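Side-chain contacts in ABC transporter, substrate binding protein (Aeropyrum pernix, PDB 3EAF), which is probably the substrate-binding component of an ABC transporter, with a periplasmic-binding-protein fold, and would capture a solute for import: residues A[61-64]-A[65-68]; A[188-191]-A[192-196]; A[243-246]-A[247-250]; A[377-380]-A[381-384]. All blocks are in the same frame, centred on the assembly; numbering follows the deposited sequence.

Contact 1 of 4, residues A[61-64]-A[65-68]; sequences PTTA and EEYY
Thr63 and Tyr67 lie side by side, one turn apart at the start of helix 61-74, an alpha/beta connection between strands 47-56 and 79-82 in a sheet of the periplasmic-binding-protein fold. The methyl CG2 of Thr63 presses obliquely on the tyrosine ring, closing to 3.2 Å from CE2 of Tyr67. Thr63 can offer its methyl because its first torsion (chi1 -47°) sets OG1 anti to the carbonyl carbon and leaves CG2 facing the following turn. Beneath the pair, Tyr67 N donates to Thr63 O at 2.9 Å in a nearly straight bond (169°).

The neighbouring i, i+4 pair repeats the pattern with different chemistry. CG2 of Thr62 runs alongside the extended chain of Glu66, meeting its OE2 at 3.6 Å, an apolar methyl set beside a carboxylate oxygen. The other oxygen of that carboxylate is tied only loosely, through a water that sits 2.7 Å from OG1 of Thr63 and donates a weak bond to OE1 of Glu66. On another side of the helix, the chain of Glu65 passes over the backbone of the first turn, with CG lying 3.4 Å from O of Pro61.

Second-shell residues position these groups. Asn60 OD1 accepts from the backbone nitrogens of Thr62 and Thr63, Tyr57 covers Thr63, Ala64 and Tyr67, and Tyr68 packs on helix 85-98 with its OH bonded to Asp98. Glu65 OE2 forms a salt bridge with Lys90 and also accepts a hydrogen bond from a water that donates to O of Pro61 at 3.0 Å as well.

Contact 2 of 4, residues A[188-191]-A[192-196]; sequences AERI and AREML
Arg193 reaches back along helix 185-196 to Glu189, the familiar i, i+4 ion pair along a helix. Its CB starts 3.4 Å from O of Glu189, the same carbonyl that receives the Arg193 backbone N-H. CG stays close to that oxygen, and CD is passing beyond it. With the chain extended from CG to NE, the guanidinium arrives beside the glutamate, and NH2 of Arg193 meets OE1 of Glu189 at 3.4 Å. The carboxylate oxygen lies at the guanidinium edge, near its plane, but the two planes stand 68° apart and the bond is weak. Lys221 offers OE1 a further long, weak ion pair.

One residue along, the same spacing gives a looser version. NE of Arg190 and OE2 of Glu194 are 4.3 Å apart, beyond a salt bridge, and a water joins them by accepting from NE at 2.7 Å and donating to OE2. Arg190 turns its NH1 to Asp187 instead. The other oxygen of Glu194, OE1, lies 3.4 Å from CD1 of Ile191.

Ile191 belongs to the buried side, with Leu215 of helix 209-222 and Tyr177 of strand 171-178 against it; its CG2 is 4.2 Å from CE of Met195, present as selenomethionine. Opposite charges set one turn apart, weakly bonded or linked by water, are likely to contribute only modestly, whereas the Ile191 side meets its neighbours through apolar contacts.

Contact 3 of 4, residues A[243-246]-A[247-250]; sequences IGEG and GYGK
Tyr248 lays its ring over the backbone of Glu245, in a glycine-rich loop that leaves helix 239-243 through a short 3-10 turn. CA of Glu245 stands 3.5 Å from the centroid of the Tyr248 ring and only 4° off its normal, a well-centred CH-pi contact. The ring is carried there by CG lying beside the tyrosine's own backbone N (chi1 -73°), which folds the side chain back over the preceding turn. O of Gly244 approaches the same ring obliquely, 3.2 Å from CD1 of Tyr248. An alanine in place of Tyr248 removes the ring over Glu245 CA and would probably leave the turn held mainly by its main-chain bonds.

Gly247 sits deeper in the loop. Its N donates to O of Gly244 at 3.1 Å, approaching from above the carbonyl plane, and its CA lies 3.7 Å from CG2 of Ile243. A beta carbon at Gly247 would run into that methyl, so the close fit against isoleucine depends on a bare CA. Tyr248 N makes the next bond of the same kind, to Glu245 O, and a water that donates to Tyr248 O adds a weak bond to this carbonyl.

Gly246 contributes its carbonyl: its O lies 3.2 Å from CE of Lys250, whose NZ goes on to a salt bridge with Asp225. A type II turn from Gly247 to Lys250, with Gly249 at positive phi, then leads into strand 251-255; just before it Lys250 bonds through its backbone to Leu228 of strand 227-230, and Gly249 to Leu357 of strand 352-357.

Contact 4 of 4, residues A[377-380]-A[381-384]; sequences CARY and TIEE
Ile382 folds back over Ala378 in the short helix 377-382 near the C-terminus of the chain. CG1 of Ile382 lies 3.4 Å from O of Ala378, and the same carbonyl takes the Ile382 backbone N-H at 3.1 Å, in the carbonyl plane. Because CG1 is anti to the carbonyl carbon (chi1 -66°), the isoleucine chain runs back along the helix, and CD1 ends 4.5 Å from CB of Ala378. Trimming Ile382 to a glycine would probably leave O and CB of Ala378 without this aliphatic cover and open a gap beside them. Beside it Thr381 is fixed by a hydrogen bond between its OG1 and Ser125, while its N makes weak bonds to O of Cys377 and O of Ala378.

The charged side is much looser. CG of Glu383 rests 3.4 Å from O of Arg379, yet the carboxylate scarcely meets the arginine: OE2 of Glu383 and NE of Arg379 are 5.8 Å apart. Arg379 directs its guanidinium to Asp376 in a salt bridge and to Phe345 in a cation-pi contact. Farther along, a water donates to OE2 of Glu384 at 2.7 Å and, weakly, to O of Tyr380, bridging Glu384 to the backbone of Tyr380.

Tyr380 makes a cation-pi contact with Lys164 and packs on Ala161 of helix 159-165, and Cys377 leans on helix 124-139. The arrangement is that of a short amphipathic C-terminal helix, with Cys377, Ala378 and Thr381 on its buried side, set against those two helices and the loops of Ala109, Leu112, Asp123 and Phe345.

In the fold
None of the four contacts touches another; contacts 2 and 3 come nearest, their centres about 17 Å apart. All are partly buried, none wholly core or wholly surface. Contacts 1, 2 and 4 are side-chain pairs on helices, each with a buried flank and a charged, watered one, whereas in contact 3 glycines let backbone and ring do the packing. Contact 1 lies on a helix connecting strands of the sheet that contains strand 3-11; contacts 2 and 3 lie on connections of the seven-stranded sheet, and contact 4 packs on helices 124-139 and 159-165. Ion pairing within the segments is confined to contact 2, while Glu65, Lys250 and Arg379 of contacts 1, 3 and 4 pair outside theirs, as Arg190 does.

Contact 1 of 4, residues A[61-64]-A[65-68]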
loop_
_atom_site.group_PDB
_atom_site.type_symbol
_atom_site.label_atom_id
_atom_site.label_comp_id
_atom_site.label_asym_id
_atom_site.label_seq_id
_atom_site.Cartn_x
_atom_site.Cartn_y
_atom_site.Cartn_z
ATOM N N PRO A 61 -0.224 -1.373 -18.276
ATOM C CA PRO A 61 1.202 -1.732 -18.259
ATOM C C PRO A 61 2.019 -1.234 -19.453
ATOM O O PRO A 61 3.227 -1.017 -19.316
ATOM C CB PRO A 61 1.187 -3.265 -18.230
ATOM C CG PRO A 61 -0.145 -3.654 -18.726
ATOM C CD PRO A 61 -1.093 -2.560 -18.385
ATOM N N THR A 62 1.375 -1.069 -20.609
ATOM C CA THR A 62 2.033 -0.504 -21.787
ATOM C C THR A 62 2.343 0.965 -21.523
ATOM O O THR A 62 3.483 1.414 -21.709
ATOM C CB THR A 62 1.149 -0.647 -23.052
ATOM O OG1 THR A 62 0.859 -2.036 -23.261
ATOM C CG2 THR A 62 1.869 -0.084 -24.306
ATOM N N THR A 63 1.320 1.692 -21.072
ATOM C CA THR A 63 1.429 3.104 -20.711
ATOM C C THR A 63 2.459 3.345 -19.594
ATOM O O THR A 63 3.215 4.318 -19.653
ATOM C CB THR A 63 0.047 3.683 -20.311
ATOM O OG1 THR A 63 -0.935 3.286 -21.275
ATOM C CG2 THR A 63 0.084 5.202 -20.259
ATOM N N ALA A 64 2.498 2.461 -18.594
ATOM C CA ALA A 64 3.507 2.555 -17.525
ATOM C C ALA A 64 4.941 2.611 -18.077
ATOM O O ALA A 64 5.740 3.463 -17.676
ATOM C CB ALA A 64 3.374 1.395 -16.563
ATOM N N GLU A 65 5.256 1.696 -18.992
ATOM C CA GLU A 65 6.590 1.639 -19.603
ATOM C C GLU A 65 6.883 2.851 -20.501
ATOM O O GLU A 65 8.023 3.317 -20.573
ATOM C CB GLU A 65 6.766 0.325 -20.375
ATOM C CG GLU A 65 6.626 -0.924 -19.500
ATOM C CD GLU A 65 6.969 -2.211 -20.223
ATOM O OE1 GLU A 65 7.743 -2.162 -21.207
ATOM O OE2 GLU A 65 6.467 -3.280 -19.806
ATOM N N GLU A 66 5.854 3.362 -21.171
ATOM C CA GLU A 66 5.988 4.578 -21.981
ATOM C C GLU A 66 6.306 5.820 -21.128
ATOM O O GLU A 66 7.207 6.601 -21.462
ATOM C CB GLU A 66 4.734 4.792 -22.831
ATOM C CG GLU A 66 4.678 3.866 -24.051
ATOM C CD GLU A 66 3.279 3.666 -24.609
ATOM O OE1 GLU A 66 2.301 4.188 -24.029
ATOM O OE2 GLU A 66 3.159 2.970 -25.639
ATOM N N TYR A 67 5.572 5.991 -20.029
ATOM C CA TYR A 67 5.821 7.107 -19.115
ATOM C C TYR A 67 7.140 6.977 -18.358
ATOM O O TYR A 67 7.758 7.990 -18.018
ATOM C CB TYR A 67 4.657 7.301 -18.144
ATOM C CG TYR A 67 3.392 7.834 -18.782
ATOM C CD1 TYR A 67 3.443 8.737 -19.845
ATOM C CD2 TYR A 67 2.136 7.453 -18.309
ATOM C CE1 TYR A 67 2.276 9.233 -20.428
ATOM C CE2 TYR A 67 0.972 7.954 -18.875
ATOM C CZ TYR A 67 1.050 8.836 -19.939
ATOM O OH TYR A 67 -0.103 9.334 -20.507
ATOM N N TYR A 68 7.571 5.744 -18.101
ATOM C CA TYR A 68 8.884 5.507 -17.495
ATOM C C TYR A 68 10.009 6.015 -18.395
ATOM O O TYR A 68 10.916 6.710 -17.935
ATOM C CB TYR A 68 9.125 4.025 -17.182
ATOM C CG TYR A 68 10.530 3.804 -16.651
ATOM C CD1 TYR A 68 10.854 4.157 -15.338
ATOM C CD2 TYR A 68 11.547 3.296 -17.470
ATOM C CE1 TYR A 68 12.145 3.992 -14.845
ATOM C CE2 TYR A 68 12.855 3.126 -16.977
ATOM C CZ TYR A 68 13.140 3.477 -15.666
ATOM O OH TYR A 68 14.408 3.314 -15.152
HETATM O O HOH W 1 4.561 -2.750 -17.331
HETATM O O HOH W 2 -0.760 2.949 -23.981
#

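Contact 2 of 4, residues A[188-191]-A[192-196]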
loop_
_atom_site.group_PDB
_atom_site.type_symbol
_atom_site.label_atom_id
_atom_site.label_comp_id
_atom_site.label_asym_id
_atom_site.label_seq_id
_atom_site.Cartn_x
_atom_site.Cartn_y
_atom_site.Cartn_z
ATOM N N ALA A 188 -19.442 -10.935 -7.721
ATOM C CA ALA A 188 -19.331 -10.984 -6.264
ATOM C C ALA A 188 -20.300 -11.982 -5.633
ATOM O O ALA A 188 -19.924 -12.724 -4.723
ATOM C CB ALA A 188 -19.542 -9.592 -5.670
ATOM N N GLU A 189 -21.545 -11.984 -6.105
ATOM C CA GLU A 189 -22.550 -12.924 -5.612
ATOM C C GLU A 189 -22.243 -14.371 -6.019
ATOM O O GLU A 189 -22.419 -15.289 -5.214
ATOM C CB GLU A 189 -23.958 -12.510 -6.042
ATOM C CG GLU A 189 -24.468 -11.263 -5.318
ATOM C CD GLU A 189 -25.910 -10.911 -5.661
ATOM O OE1 GLU A 189 -26.615 -11.759 -6.256
ATOM O OE2 GLU A 189 -26.336 -9.775 -5.336
ATOM N N ARG A 190 -21.762 -14.556 -7.248
ATOM C CA ARG A 190 -21.352 -15.873 -7.734
ATOM C C ARG A 190 -20.239 -16.446 -6.860
ATOM O O ARG A 190 -20.292 -17.617 -6.469
ATOM C CB ARG A 190 -20.904 -15.810 -9.204
ATOM C CG ARG A 190 -20.498 -17.169 -9.802
ATOM C CD ARG A 190 -20.037 -17.070 -11.261
ATOM N NE ARG A 190 -18.743 -16.392 -11.391
ATOM C CZ ARG A 190 -18.575 -15.178 -11.913
ATOM N NH1 ARG A 190 -19.618 -14.493 -12.387
ATOM N NH2 ARG A 190 -17.357 -14.649 -11.977
ATOM N N ILE A 191 -19.244 -15.615 -6.553
ATOM C CA ILE A 191 -18.115 -16.020 -5.708
ATOM C C ILE A 191 -18.577 -16.297 -4.282
ATOM O O ILE A 191 -18.163 -17.281 -3.685
ATOM C CB ILE A 191 -16.952 -14.971 -5.726
ATOM C CG1 ILE A 191 -16.257 -14.942 -7.091
ATOM C CG2 ILE A 191 -15.927 -15.220 -4.602
ATOM C CD1 ILE A 191 -15.895 -16.313 -7.674
ATOM N N ALA A 192 -19.435 -15.431 -3.746
ATOM C CA ALA A 192 -19.974 -15.630 -2.400
ATOM C C ALA A 192 -20.731 -16.959 -2.298
ATOM O O ALA A 192 -20.593 -17.681 -1.309
ATOM C CB ALA A 192 -20.864 -14.470 -1.995
ATOM N N ARG A 193 -21.523 -17.268 -3.325
ATOM C CA ARG A 193 -22.276 -18.529 -3.388
ATOM C C ARG A 193 -21.374 -19.758 -3.556
ATOM O O ARG A 193 -21.651 -20.810 -2.982
ATOM C CB ARG A 193 -23.356 -18.471 -4.482
ATOM C CG ARG A 193 -24.596 -17.699 -4.045
ATOM C CD ARG A 193 -25.735 -17.771 -5.046
ATOM N NE ARG A 193 -26.946 -17.132 -4.521
ATOM C CZ ARG A 193 -27.359 -15.903 -4.829
ATOM N NH1 ARG A 193 -28.477 -15.431 -4.286
ATOM N NH2 ARG A 193 -26.669 -15.141 -5.676
ATOM N N GLU A 194 -20.294 -19.616 -4.326
ATOM C CA GLU A 194 -19.273 -20.667 -4.434
ATOM C C GLU A 194 -18.616 -20.952 -3.082
ATOM O O GLU A 194 -18.455 -22.108 -2.699
ATOM C CB GLU A 194 -18.185 -20.279 -5.435
ATOM C CG GLU A 194 -18.548 -20.470 -6.882
ATOM C CD GLU A 194 -17.474 -19.949 -7.822
ATOM O OE1 GLU A 194 -16.341 -19.677 -7.363
ATOM O OE2 GLU A 194 -17.767 -19.807 -9.030
HETATM N N MSE A 195 -18.238 -19.894 -2.369
HETATM C CA MSE A 195 -17.609 -20.031 -1.050
HETATM C C MSE A 195 -18.565 -20.584 -0.002
HETATM O O MSE A 195 -18.162 -21.357 0.866
HETATM C CB MSE A 195 -17.027 -18.699 -0.580
HETATM C CG MSE A 195 -15.885 -18.206 -1.443
HETATM SE SE MSE A 195 -15.006 -16.634 -0.723
HETATM C CE MSE A 195 -16.589 -15.519 -0.436
ATOM N N LEU A 196 -19.831 -20.194 -0.101
ATOM C CA LEU A 196 -20.875 -20.671 0.801
ATOM C C LEU A 196 -20.922 -22.203 0.880
ATOM O O LEU A 196 -21.106 -22.763 1.957
ATOM C CB LEU A 196 -22.235 -20.092 0.388
ATOM C CG LEU A 196 -23.491 -20.364 1.220
ATOM C CD1 LEU A 196 -23.343 -19.887 2.660
ATOM C CD2 LEU A 196 -24.695 -19.720 0.560
HETATM O O HOH W 3 -16.829 -18.313 -11.005
#

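Contact 3 of 4, residues A[243-246]-A[247-250]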
loop_
_atom_site.group_PDB
_atom_site.type_symbol
_atom_site.label_atom_id
_atom_site.label_comp_id
_atom_site.label_asym_id
_atom_site.label_seq_id
_atom_site.Cartn_x
_atom_site.Cartn_y
_atom_site.Cartn_z
ATOM N N ILE A 243 -20.163 -1.510 1.883
ATOM C CA ILE A 243 -20.538 -2.870 2.283
ATOM C C ILE A 243 -21.986 -2.923 2.797
ATOM O O ILE A 243 -22.710 -3.879 2.524
ATOM C CB ILE A 243 -19.539 -3.455 3.328
ATOM C CG1 ILE A 243 -18.146 -3.622 2.692
ATOM C CG2 ILE A 243 -20.052 -4.787 3.903
ATOM C CD1 ILE A 243 -17.013 -3.857 3.673
ATOM N N GLY A 244 -22.397 -1.890 3.530
ATOM C CA GLY A 244 -23.738 -1.833 4.119
ATOM C C GLY A 244 -23.909 -2.582 5.438
ATOM O O GLY A 244 -22.982 -3.242 5.930
ATOM N N GLU A 245 -25.119 -2.487 5.988
ATOM C CA GLU A 245 -25.493 -3.025 7.300
ATOM C C GLU A 245 -25.241 -4.534 7.454
ATOM O O GLU A 245 -24.952 -5.010 8.556
ATOM C CB GLU A 245 -26.962 -2.648 7.594
ATOM C CG GLU A 245 -27.679 -3.435 8.714
ATOM C CD GLU A 245 -28.356 -4.718 8.216
ATOM O OE1 GLU A 245 -29.038 -4.683 7.161
ATOM O OE2 GLU A 245 -28.212 -5.761 8.891
ATOM N N GLY A 246 -25.332 -5.271 6.347
ATOM C CA GLY A 246 -25.111 -6.719 6.349
ATOM C C GLY A 246 -23.726 -7.109 6.830
ATOM O O GLY A 246 -23.553 -8.156 7.459
ATOM N N GLY A 247 -22.739 -6.262 6.540
ATOM C CA GLY A 247 -21.355 -6.528 6.926
ATOM C C GLY A 247 -20.942 -5.998 8.283
ATOM O O GLY A 247 -19.816 -6.230 8.720
ATOM N N TYR A 248 -21.843 -5.290 8.959
ATOM C CA TYR A 248 -21.521 -4.680 10.255
ATOM C C TYR A 248 -21.051 -5.727 11.269
ATOM O O TYR A 248 -21.714 -6.739 11.475
ATOM C CB TYR A 248 -22.720 -3.896 10.805
ATOM C CG TYR A 248 -23.019 -2.588 10.096
ATOM C CD1 TYR A 248 -22.331 -2.209 8.938
ATOM C CD2 TYR A 248 -24.024 -1.742 10.567
ATOM C CE1 TYR A 248 -22.626 -1.005 8.283
ATOM C CE2 TYR A 248 -24.326 -0.550 9.925
ATOM C CZ TYR A 248 -23.629 -0.186 8.788
ATOM O OH TYR A 248 -23.930 0.998 8.162
ATOM N N GLY A 249 -19.889 -5.476 11.869
ATOM C CA GLY A 249 -19.286 -6.378 12.848
ATOM C C GLY A 249 -18.485 -7.527 12.261
ATOM O O GLY A 249 -17.903 -8.314 13.013
ATOM N N LYS A 250 -18.435 -7.621 10.927
ATOM C CA LYS A 250 -17.901 -8.818 10.252
ATOM C C LYS A 250 -16.819 -8.578 9.196
ATOM O O LYS A 250 -16.491 -9.495 8.440
ATOM C CB LYS A 250 -19.037 -9.629 9.599
ATOM C CG LYS A 250 -20.105 -10.126 10.566
ATOM C CD LYS A 250 -21.034 -11.126 9.902
ATOM C CE LYS A 250 -22.035 -10.471 8.973
ATOM N NZ LYS A 250 -23.021 -11.485 8.503
HETATM O O HOH W 4 -24.661 -7.363 10.948
#

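Contact 4 of 4, residues A[377-380]-A[381-384]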
loop_
_atom_site.group_PDB
_atom_site.type_symbol
_atom_site.label_atom_id
_atom_site.label_comp_id
_atom_site.label_asym_id
_atom_site.label_seq_id
_atom_site.Cartn_x
_atom_site.Cartn_y
_atom_site.Cartn_z
ATOM N N CYS A 377 7.249 -14.647 5.811
ATOM C CA CYS A 377 6.271 -14.309 4.776
ATOM C C CYS A 377 6.919 -13.735 3.518
ATOM O O CYS A 377 6.602 -14.150 2.399
ATOM C CB CYS A 377 5.261 -13.297 5.323
ATOM S SG CYS A 377 4.923 -13.442 7.089
ATOM N N ALA A 378 7.823 -12.779 3.719
ATOM C CA ALA A 378 8.501 -12.083 2.631
ATOM C C ALA A 378 9.273 -13.046 1.744
ATOM O O ALA A 378 9.053 -13.091 0.535
ATOM C CB ALA A 378 9.430 -11.016 3.185
ATOM N N ARG A 379 10.171 -13.823 2.351
ATOM C CA ARG A 379 11.007 -14.732 1.577
ATOM C C ARG A 379 10.227 -15.861 0.897
ATOM O O ARG A 379 10.646 -16.338 -0.155
ATOM C CB ARG A 379 12.185 -15.248 2.404
ATOM C CG ARG A 379 13.221 -14.152 2.647
ATOM C CD ARG A 379 14.510 -14.682 3.256
ATOM N NE ARG A 379 15.435 -13.593 3.571
ATOM C CZ ARG A 379 15.373 -12.848 4.670
ATOM N NH1 ARG A 379 14.430 -13.062 5.579
ATOM N NH2 ARG A 379 16.260 -11.878 4.854
ATOM N N TYR A 380 9.081 -16.246 1.464
ATOM C CA TYR A 380 8.192 -17.222 0.815
ATOM C C TYR A 380 7.808 -16.730 -0.573
ATOM O O TYR A 380 7.862 -17.484 -1.546
ATOM C CB TYR A 380 6.910 -17.466 1.623
ATOM C CG TYR A 380 7.087 -18.095 2.995
ATOM C CD1 TYR A 380 8.283 -18.714 3.370
ATOM C CD2 TYR A 380 6.034 -18.098 3.908
ATOM C CE1 TYR A 380 8.434 -19.292 4.638
ATOM C CE2 TYR A 380 6.172 -18.676 5.161
ATOM C CZ TYR A 380 7.373 -19.273 5.518
ATOM O OH TYR A 380 7.499 -19.848 6.767
ATOM N N THR A 381 7.434 -15.455 -0.656
ATOM C CA THR A 381 7.000 -14.855 -1.909
ATOM C C THR A 381 8.179 -14.647 -2.866
ATOM O O THR A 381 8.057 -14.903 -4.065
ATOM C CB THR A 381 6.241 -13.531 -1.660
ATOM O OG1 THR A 381 5.140 -13.782 -0.780
ATOM C CG2 THR A 381 5.709 -12.946 -2.970
ATOM N N ILE A 382 9.313 -14.198 -2.325
ATOM C CA ILE A 382 10.526 -13.962 -3.119
ATOM C C ILE A 382 10.998 -15.252 -3.802
ATOM O O ILE A 382 11.360 -15.241 -4.985
ATOM C CB ILE A 382 11.660 -13.344 -2.259
ATOM C CG1 ILE A 382 11.261 -11.938 -1.785
ATOM C CG2 ILE A 382 12.967 -13.292 -3.039
ATOM C CD1 ILE A 382 11.944 -11.486 -0.507
ATOM N N GLU A 383 10.960 -16.358 -3.058
ATOM C CA GLU A 383 11.399 -17.662 -3.559
ATOM C C GLU A 383 10.414 -18.339 -4.535
ATOM O O GLU A 383 10.744 -19.369 -5.133
ATOM C CB GLU A 383 11.766 -18.586 -2.384
ATOM C CG GLU A 383 13.064 -18.167 -1.665
ATOM C CD GLU A 383 13.245 -18.787 -0.279
ATOM O OE1 GLU A 383 12.487 -19.720 0.089
ATOM O OE2 GLU A 383 14.160 -18.331 0.452
ATOM N N GLU A 384 9.224 -17.753 -4.705
ATOM C CA GLU A 384 8.212 -18.265 -5.651
ATOM C C GLU A 384 8.713 -18.372 -7.089
ATOM O O GLU A 384 9.057 -17.361 -7.714
ATOM C CB GLU A 384 6.949 -17.398 -5.628
ATOM C CG GLU A 384 5.778 -18.031 -4.924
ATOM C CD GLU A 384 4.668 -17.048 -4.627
ATOM O OE1 GLU A 384 4.231 -16.315 -5.542
ATOM O OE2 GLU A 384 4.219 -17.020 -3.467
HETATM O O HOH W 5 5.091 -18.695 -1.566
#